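Local atomic coordinates of pyridoxamine 5-phosphate-dependent dehydrase (Escherichia coli, PDB entry 2R0T), a protein that removes the C3'-hydroxyl group from GDP-4-keto-6-deoxy-D-mannose by a pyridoxal phosphate-dependent combined transamination and deoxygenation, a step in making the O-antigen sugar L-colitose. Residues Y6-S11 and E331-V336; S189-T194 and S302-S307. The protein carries 1 engineered substitution. All coordinates share one frame; numbering follows the deposited sequence.

Contact 1 (Y6-S11 and E331-V336); sequences YPLASS and ECRPIV. With PGU (N-({3-hydroxy-2-methyl-5-[(phosphonooxy)methyl]pyridin-4-yl}methyl)-L-glutamic acid), chain C.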
loop_
_atom_site.group_PDB
_atom_site.type_symbol
_atom_site.label_atom_id
_atom_site.label_comp_id
_atom_site.label_asym_id
_atom_site.label_seq_id
_atom_site.Cartn_x
_atom_site.Cartn_y
_atom_site.Cartn_z
ATOM N N TYR A 6 9.573 -29.578 11.305
ATOM C CA TYR A 6 8.415 -28.897 11.868
ATOM C C TYR A 6 8.570 -27.395 11.653
ATOM O O TYR A 6 9.195 -26.701 12.455
ATOM C CB TYR A 6 8.440 -29.213 13.352
ATOM C CG TYR A 6 7.306 -28.654 14.161
ATOM C CD1 TYR A 6 7.108 -29.099 15.462
ATOM C CD2 TYR A 6 6.447 -27.668 13.648
ATOM C CE1 TYR A 6 6.118 -28.555 16.256
ATOM C CE2 TYR A 6 5.438 -27.114 14.437
ATOM C CZ TYR A 6 5.280 -27.578 15.738
ATOM O OH TYR A 6 4.254 -27.129 16.533
ATOM N N PRO A 7 7.981 -26.918 10.564
ATOM C CA PRO A 7 8.062 -25.521 10.153
ATOM C C PRO A 7 7.079 -24.612 10.828
ATOM O O PRO A 7 6.121 -25.063 11.468
ATOM C CB PRO A 7 7.683 -25.552 8.683
ATOM C CG PRO A 7 6.872 -26.810 8.509
ATOM C CD PRO A 7 7.181 -27.744 9.642
ATOM N N LEU A 8 7.303 -23.316 10.660
ATOM C CA LEU A 8 6.403 -22.351 11.265
ATOM C C LEU A 8 5.215 -22.154 10.325
ATOM O O LEU A 8 4.171 -21.663 10.735
ATOM C CB LEU A 8 7.130 -21.014 11.496
ATOM C CG LEU A 8 8.027 -20.866 12.729
ATOM C CD1 LEU A 8 9.092 -19.889 12.388
ATOM C CD2 LEU A 8 7.302 -20.456 13.991
ATOM N N ALA A 9 5.403 -22.563 9.068
ATOM C CA ALA A 9 4.437 -22.374 7.979
ATOM C C ALA A 9 4.115 -23.531 7.053
ATOM O O ALA A 9 5.013 -24.101 6.429
ATOM C CB ALA A 9 4.924 -21.249 7.105
ATOM N N SER A 10 2.822 -23.781 6.857
ATOM C CA SER A 10 2.421 -24.795 5.894
ATOM C C SER A 10 1.400 -24.142 4.972
ATOM O O SER A 10 0.877 -23.075 5.306
ATOM C CB SER A 10 1.864 -26.038 6.571
ATOM O OG SER A 10 0.465 -25.948 6.727
ATOM N N SER A 11 1.177 -24.731 3.794
ATOM C CA SER A 11 0.226 -24.184 2.815
ATOM C C SER A 11 -1.194 -24.537 3.174
ATOM O O SER A 11 -1.468 -25.651 3.634
ATOM C CB SER A 11 0.471 -24.679 1.386
ATOM O OG SER A 11 -0.144 -23.845 0.400
ATOM N N GLU A 331 11.607 -25.347 13.512
ATOM C CA GLU A 331 11.852 -23.913 13.360
ATOM C C GLU A 331 11.166 -23.138 14.489
ATOM O O GLU A 331 10.107 -23.525 14.966
ATOM C CB GLU A 331 11.283 -23.399 12.045
ATOM C CG GLU A 331 11.498 -24.239 10.817
ATOM C CD GLU A 331 10.686 -23.675 9.659
ATOM O OE1 GLU A 331 10.467 -22.450 9.681
ATOM O OE2 GLU A 331 10.250 -24.418 8.749
ATOM N N CYS A 332 11.790 -22.049 14.932
ATOM C CA CYS A 332 11.225 -21.203 15.988
ATOM C C CYS A 332 11.659 -19.769 15.742
ATOM O O CYS A 332 12.492 -19.486 14.889
ATOM C CB CYS A 332 11.730 -21.625 17.368
ATOM S SG CYS A 332 13.541 -21.533 17.484
ATOM N N ARG A 333 11.086 -18.850 16.489
ATOM C CA ARG A 333 11.449 -17.451 16.332
ATOM C C ARG A 333 11.067 -16.783 17.649
ATOM O O ARG A 333 10.543 -17.424 18.571
ATOM C CB ARG A 333 10.636 -16.864 15.198
ATOM C CG ARG A 333 9.165 -17.200 15.444
ATOM C CD ARG A 333 8.243 -16.655 14.380
ATOM N NE ARG A 333 7.976 -15.246 14.692
ATOM C CZ ARG A 333 7.308 -14.377 13.930
ATOM N NH1 ARG A 333 6.858 -14.733 12.737
ATOM N NH2 ARG A 333 7.117 -13.129 14.344
ATOM N N PRO A 334 11.362 -15.500 17.763
ATOM C CA PRO A 334 10.981 -14.793 18.980
ATOM C C PRO A 334 9.451 -14.733 19.027
ATOM O O PRO A 334 8.779 -15.041 18.060
ATOM C CB PRO A 334 11.500 -13.360 18.755
ATOM C CG PRO A 334 11.885 -13.255 17.348
ATOM C CD PRO A 334 12.228 -14.671 16.908
ATOM N N ILE A 335 8.870 -14.280 20.125
ATOM C CA ILE A 335 7.434 -14.217 20.147
ATOM C C ILE A 335 7.114 -12.922 19.452
ATOM O O ILE A 335 7.436 -11.851 19.986
ATOM C CB ILE A 335 6.885 -14.212 21.605
ATOM C CG1 ILE A 335 7.035 -15.604 22.215
ATOM C CG2 ILE A 335 5.415 -13.790 21.647
ATOM C CD1 ILE A 335 6.986 -15.613 23.707
ATOM N N VAL A 336 6.403 -13.035 18.322
ATOM C CA VAL A 336 6.004 -11.883 17.506
ATOM C C VAL A 336 7.325 -11.197 17.215
ATOM O O VAL A 336 8.164 -11.800 16.590
ATOM C CB VAL A 336 5.020 -10.926 18.223
ATOM C CG1 VAL A 336 4.574 -9.946 17.199
ATOM C CG2 VAL A 336 3.847 -11.747 18.693
HETATM N N1 PGU C . -0.458 -6.808 12.575
HETATM C C2 PGU C . -0.157 -7.893 13.252
HETATM C C2A PGU C . -0.479 -7.889 14.724
HETATM C C3 PGU C . 0.454 -9.003 12.607
HETATM O O3 PGU C . 0.777 -10.136 13.266
HETATM C C4 PGU C . 0.786 -8.931 11.241
HETATM C C4A PGU C . 1.492 -10.080 10.558
HETATM C C5 PGU C . 0.492 -7.714 10.583
HETATM C C6 PGU C . -0.156 -6.696 11.271
HETATM C C5A PGU C . 0.890 -7.496 9.150
HETATM O O4P PGU C . -0.072 -7.976 8.291
HETATM P P PGU C . 0.577 -8.222 6.882
HETATM O O1P PGU C . -0.599 -8.822 5.983
HETATM O O2P PGU C . 1.759 -9.255 7.012
HETATM O O3P PGU C . 1.224 -6.901 6.339
HETATM N N PGU C . 2.902 -10.155 11.010
HETATM C CA PGU C . 3.702 -11.129 10.197
HETATM C CB PGU C . 4.534 -10.342 9.160
HETATM C CG PGU C . 4.684 -11.196 7.919
HETATM C CD PGU C . 4.913 -10.306 6.710
HETATM O OE1 PGU C . 6.030 -10.379 6.099
HETATM O OE2 PGU C . 3.974 -9.496 6.297
HETATM C C PGU C . 4.673 -11.900 11.127
HETATM O O PGU C . 5.721 -12.452 10.634
HETATM O OXT PGU C . 4.453 -11.958 12.399
HETATM O O HOH W 1 7.602 -24.267 14.071
HETATM O O HOH W 2 8.490 -22.278 7.739
#

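Contact 2 (S189-T194 and S302-S307); sequences SKHIAT and SWFGFS. Engineered in segment 189-194: Lys190 (natural residue His). With PGU (N-({3-hydroxy-2-methyl-5-[(phosphonooxy)methyl]pyridin-4-yl}methyl)-L-glutamic acid), chain C.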
loop_
_atom_site.group_PDB
_atom_site.type_symbol
_atom_site.label_atom_id
_atom_site.label_comp_id
_atom_site.label_asym_id
_atom_site.label_seq_id
_atom_site.Cartn_x
_atom_site.Cartn_y
_atom_site.Cartn_z
ATOM N N SER A 189 1.491 -16.696 5.783
ATOM C CA SER A 189 1.673 -17.360 7.091
ATOM C C SER A 189 0.548 -17.313 8.108
ATOM O O SER A 189 0.622 -17.990 9.163
ATOM C CB SER A 189 2.919 -16.786 7.742
ATOM O OG SER A 189 2.744 -15.402 8.014
ATOM N N LYS A 190 -0.534 -16.571 7.810
ATOM C CA LYS A 190 -1.721 -16.387 8.659
ATOM C C LYS A 190 -2.822 -17.528 8.692
ATOM O O LYS A 190 -2.529 -18.678 8.319
ATOM C CB LYS A 190 -2.107 -14.879 8.711
ATOM C CG LYS A 190 -0.818 -14.121 8.975
ATOM C CD LYS A 190 -0.894 -12.767 9.648
ATOM C CE LYS A 190 0.399 -11.967 9.479
ATOM N NZ LYS A 190 0.792 -11.359 10.776
ATOM N N HIS A 191 -3.997 -17.336 9.300
ATOM C CA HIS A 191 -5.026 -18.400 9.406
ATOM C C HIS A 191 -5.525 -18.794 8.016
ATOM O O HIS A 191 -5.932 -19.925 7.765
ATOM C CB HIS A 191 -6.150 -18.054 10.418
ATOM C CG HIS A 191 -5.728 -18.112 11.855
ATOM N ND1 HIS A 191 -5.066 -17.085 12.493
ATOM C CD2 HIS A 191 -5.891 -19.079 12.789
ATOM C CE1 HIS A 191 -4.868 -17.402 13.763
ATOM N NE2 HIS A 191 -5.341 -18.613 13.961
ATOM N N ILE A 192 -5.395 -17.876 7.073
ATOM C CA ILE A 192 -5.761 -18.220 5.704
ATOM C C ILE A 192 -4.808 -17.360 4.897
ATOM O O ILE A 192 -4.140 -16.459 5.438
ATOM C CB ILE A 192 -7.211 -17.839 5.298
ATOM C CG1 ILE A 192 -7.504 -16.342 5.485
ATOM C CG2 ILE A 192 -8.259 -18.734 5.953
ATOM C CD1 ILE A 192 -8.765 -15.874 4.707
ATOM N N ALA A 193 -4.753 -17.611 3.596
ATOM C CA ALA A 193 -3.835 -16.846 2.741
ATOM C C ALA A 193 -4.342 -16.603 1.332
ATOM O O ALA A 193 -4.787 -17.523 0.637
ATOM C CB ALA A 193 -2.465 -17.518 2.695
ATOM N N THR A 194 -4.204 -15.361 0.894
ATOM C CA THR A 194 -4.643 -14.947 -0.440
ATOM C C THR A 194 -3.391 -14.379 -1.107
ATOM O O THR A 194 -3.497 -13.493 -1.971
ATOM C CB THR A 194 -5.776 -13.858 -0.297
ATOM O OG1 THR A 194 -5.268 -12.837 0.553
ATOM C CG2 THR A 194 -6.963 -14.410 0.532
ATOM N N SER A 302 -7.655 -18.657 18.734
ATOM C CA SER A 302 -7.515 -19.373 17.460
ATOM C C SER A 302 -6.093 -19.922 17.280
ATOM O O SER A 302 -5.684 -20.316 16.201
ATOM C CB SER A 302 -7.994 -18.557 16.248
ATOM O OG SER A 302 -7.173 -17.432 16.042
ATOM N N TRP A 303 -5.349 -19.975 18.374
ATOM C CA TRP A 303 -4.037 -20.603 18.387
ATOM C C TRP A 303 -3.172 -20.468 17.139
ATOM O O TRP A 303 -2.728 -21.444 16.529
ATOM C CB TRP A 303 -4.153 -22.059 18.852
ATOM C CG TRP A 303 -4.684 -22.142 20.239
ATOM C CD1 TRP A 303 -5.992 -22.280 20.602
ATOM C CD2 TRP A 303 -3.940 -22.000 21.453
ATOM N NE1 TRP A 303 -6.118 -22.217 21.974
ATOM C CE2 TRP A 303 -4.861 -22.084 22.520
ATOM C CE3 TRP A 303 -2.582 -21.857 21.748
ATOM C CZ2 TRP A 303 -4.457 -22.024 23.862
ATOM C CZ3 TRP A 303 -2.190 -21.814 23.083
ATOM C CH2 TRP A 303 -3.124 -21.831 24.123
ATOM N N PHE A 304 -2.776 -19.233 16.879
ATOM C CA PHE A 304 -1.891 -18.994 15.755
ATOM C C PHE A 304 -0.586 -19.806 15.869
ATOM O O PHE A 304 -0.079 -20.359 14.900
ATOM C CB PHE A 304 -1.662 -17.501 15.740
ATOM C CG PHE A 304 -0.685 -17.037 14.730
ATOM C CD1 PHE A 304 -1.055 -16.910 13.392
ATOM C CD2 PHE A 304 0.564 -16.596 15.136
ATOM C CE1 PHE A 304 -0.160 -16.421 12.454
ATOM C CE2 PHE A 304 1.492 -16.118 14.200
ATOM C CZ PHE A 304 1.107 -16.004 12.851
ATOM N N GLY A 305 -0.032 -19.869 17.070
ATOM C CA GLY A 305 1.212 -20.586 17.297
ATOM C C GLY A 305 1.381 -20.882 18.772
ATOM O O GLY A 305 0.552 -20.507 19.603
ATOM N N PHE A 306 2.512 -21.466 19.131
ATOM C CA PHE A 306 2.722 -21.814 20.532
ATOM C C PHE A 306 3.919 -21.085 21.073
ATOM O O PHE A 306 5.023 -21.292 20.592
ATOM C CB PHE A 306 2.971 -23.311 20.638
ATOM C CG PHE A 306 1.799 -24.114 20.193
ATOM C CD1 PHE A 306 1.941 -25.143 19.279
ATOM C CD2 PHE A 306 0.527 -23.752 20.597
ATOM C CE1 PHE A 306 0.838 -25.903 18.894
ATOM C CE2 PHE A 306 -0.581 -24.471 20.183
ATOM C CZ PHE A 306 -0.427 -25.545 19.335
ATOM N N SER A 307 3.680 -20.235 22.072
ATOM C CA SER A 307 4.761 -19.500 22.745
ATOM C C SER A 307 5.271 -20.232 23.980
ATOM O O SER A 307 4.553 -21.007 24.593
ATOM C CB SER A 307 4.198 -18.191 23.285
ATOM O OG SER A 307 3.142 -18.505 24.191
HETATM N N1 PGU C . -0.458 -6.808 12.575
HETATM C C2 PGU C . -0.157 -7.893 13.252
HETATM C C2A PGU C . -0.479 -7.889 14.724
HETATM C C3 PGU C . 0.454 -9.003 12.607
HETATM O O3 PGU C . 0.777 -10.136 13.266
HETATM C C4 PGU C . 0.786 -8.931 11.241
HETATM C C4A PGU C . 1.492 -10.080 10.558
HETATM C C5 PGU C . 0.492 -7.714 10.583
HETATM C C6 PGU C . -0.156 -6.696 11.271
HETATM C C5A PGU C . 0.890 -7.496 9.150
HETATM O O4P PGU C . -0.072 -7.976 8.291
HETATM P P PGU C . 0.577 -8.222 6.882
HETATM O O1P PGU C . -0.599 -8.822 5.983
HETATM O O2P PGU C . 1.759 -9.255 7.012
HETATM O O3P PGU C . 1.224 -6.901 6.339
HETATM N N PGU C . 2.902 -10.155 11.010
HETATM C CA PGU C . 3.702 -11.129 10.197
HETATM C CB PGU C . 4.534 -10.342 9.160
HETATM C CG PGU C . 4.684 -11.196 7.919
HETATM C CD PGU C . 4.913 -10.306 6.710
HETATM O OE1 PGU C . 6.030 -10.379 6.099
HETATM O OE2 PGU C . 3.974 -9.496 6.297
HETATM C C PGU C . 4.673 -11.900 11.127
HETATM O O PGU C . 5.721 -12.452 10.634
HETATM O OXT PGU C . 4.453 -11.958 12.399
#

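Contact 1 (Y6-S11 and E331-V336)
The carbonyl oxygen Tyr6 O is held twice: Glu331 N donates to it at 3.0 Å in a nearly straight bond (N-H...O 162°), and water 1 adds a weak one. Water 1 also donates to Glu331 O at 2.8 Å, so a single solvent molecule joins both backbones. The Glu331 side chain, extended beyond CG, passes Pro7 with Glu331 CG 3.7 Å from Pro7 CA, and Leu8 N makes a weak bond to Glu331 OE1 at 3.4 Å. Water 2 bridges the same pair, donating to Glu331 OE1 and accepting a weak bond from Leu8 N. The N-terminal segment 6-11 is thereby tied to the loop after helix 318-327, in a surface part of this aspartate aminotransferase-type fold; Tyr6 OH reaches Gly372 O, at the end of strand 368-372. Beyond the polar part, Leu8 sets both methyl groups on Arg333, with Leu8 CD1 and Leu8 CD2 each 3.9 Å from Arg333 CD. The arginine chain then bends (chi3 -82°) and carries its guanidinium toward the PGU adduct. Val336 O lies in the guanidinium plane and accepts from Arg333 NH2 at 2.8 Å, which limits rotation of the group. Off a different edge, away from NE, Arg333 NH1 makes a weak bond to the carboxylate oxygen PGU O at 3.3 Å, near the guanidinium plane. Phe242 of the second subunit packs on this arginine.

Contact 2 (S189-T194 and S302-S307)
Lys190, an engineered residue where the natural protein has histidine, passes Phe304 on its way to the cofactor. From CB the chain leaves with CG beside the backbone N (chi1 -47°), and Lys190 CG comes to 4.2 Å from Phe304 CE1. The next carbon, Lys190 CD, already lies 3.7 Å from PGU C4A. Lys190 CE follows at 3.4 Å from PGU N, and a bend at chi4 then turns the tip, where Lys190 NZ is joined covalently to PGU C4A at 1.5 Å. Phe304 meets the root of this chain as well: Lys190 CA lies at the edge of its ring, near the ring plane, while Phe304 CE1 stands 3.7 Å from Ser189 O.

The neighbouring His191 makes a hydrogen bond across the contact. Its NE2 donates to Ser302 O at 2.8 Å (N-H...O 162°); the acceptor lies in the imidazole plane, although NE2 itself sits well above the plane of the carbonyl. Ser302 OG is also near, 3.0 Å from His191 NE2, and is hydrogen-bonded to Met166 O. His191 CE1 packs at 3.8 Å against Phe304 CB and reaches the edge of the phenyl ring, the two rings lying obliquely with planes 44° apart. The bond to Ser302 O and the carbon packing on Phe304, which also borders Lys190, hold the imidazole.

PGU C4A carries both Lys190 NZ and the glutamate nitrogen PGU N, which defines the trapped geminal diamine, formed here with the engineered lysine; it resembles the transaldimination intermediate of pyridoxal phosphate aminotransferases, which carry a lysine at the cofactor.

In the fold
Contact 2 lies buried about 10 Å from the chain centre, whereas contact 1 is a surface contact about 17 Å out, and along the chain contact 2 is nested inside the loop that contact 1 closes. Their centres are 10 Å apart, and they touch where Ile335 CD1 packs on Ser307 CB at 3.8 Å and Tyr6 OH on Phe306 CD1. Both lean on strand 368-372 and both reach PGU, but by different means: contact 1 offers a charged, weakly bonded group to the amino acid carboxylate, contact 2 a covalent bond to C4A. At the surface, contact 1 combines a direct backbone bond with water bridges, while contact 2 pairs aromatic packing with a histidine-to-carbonyl bond.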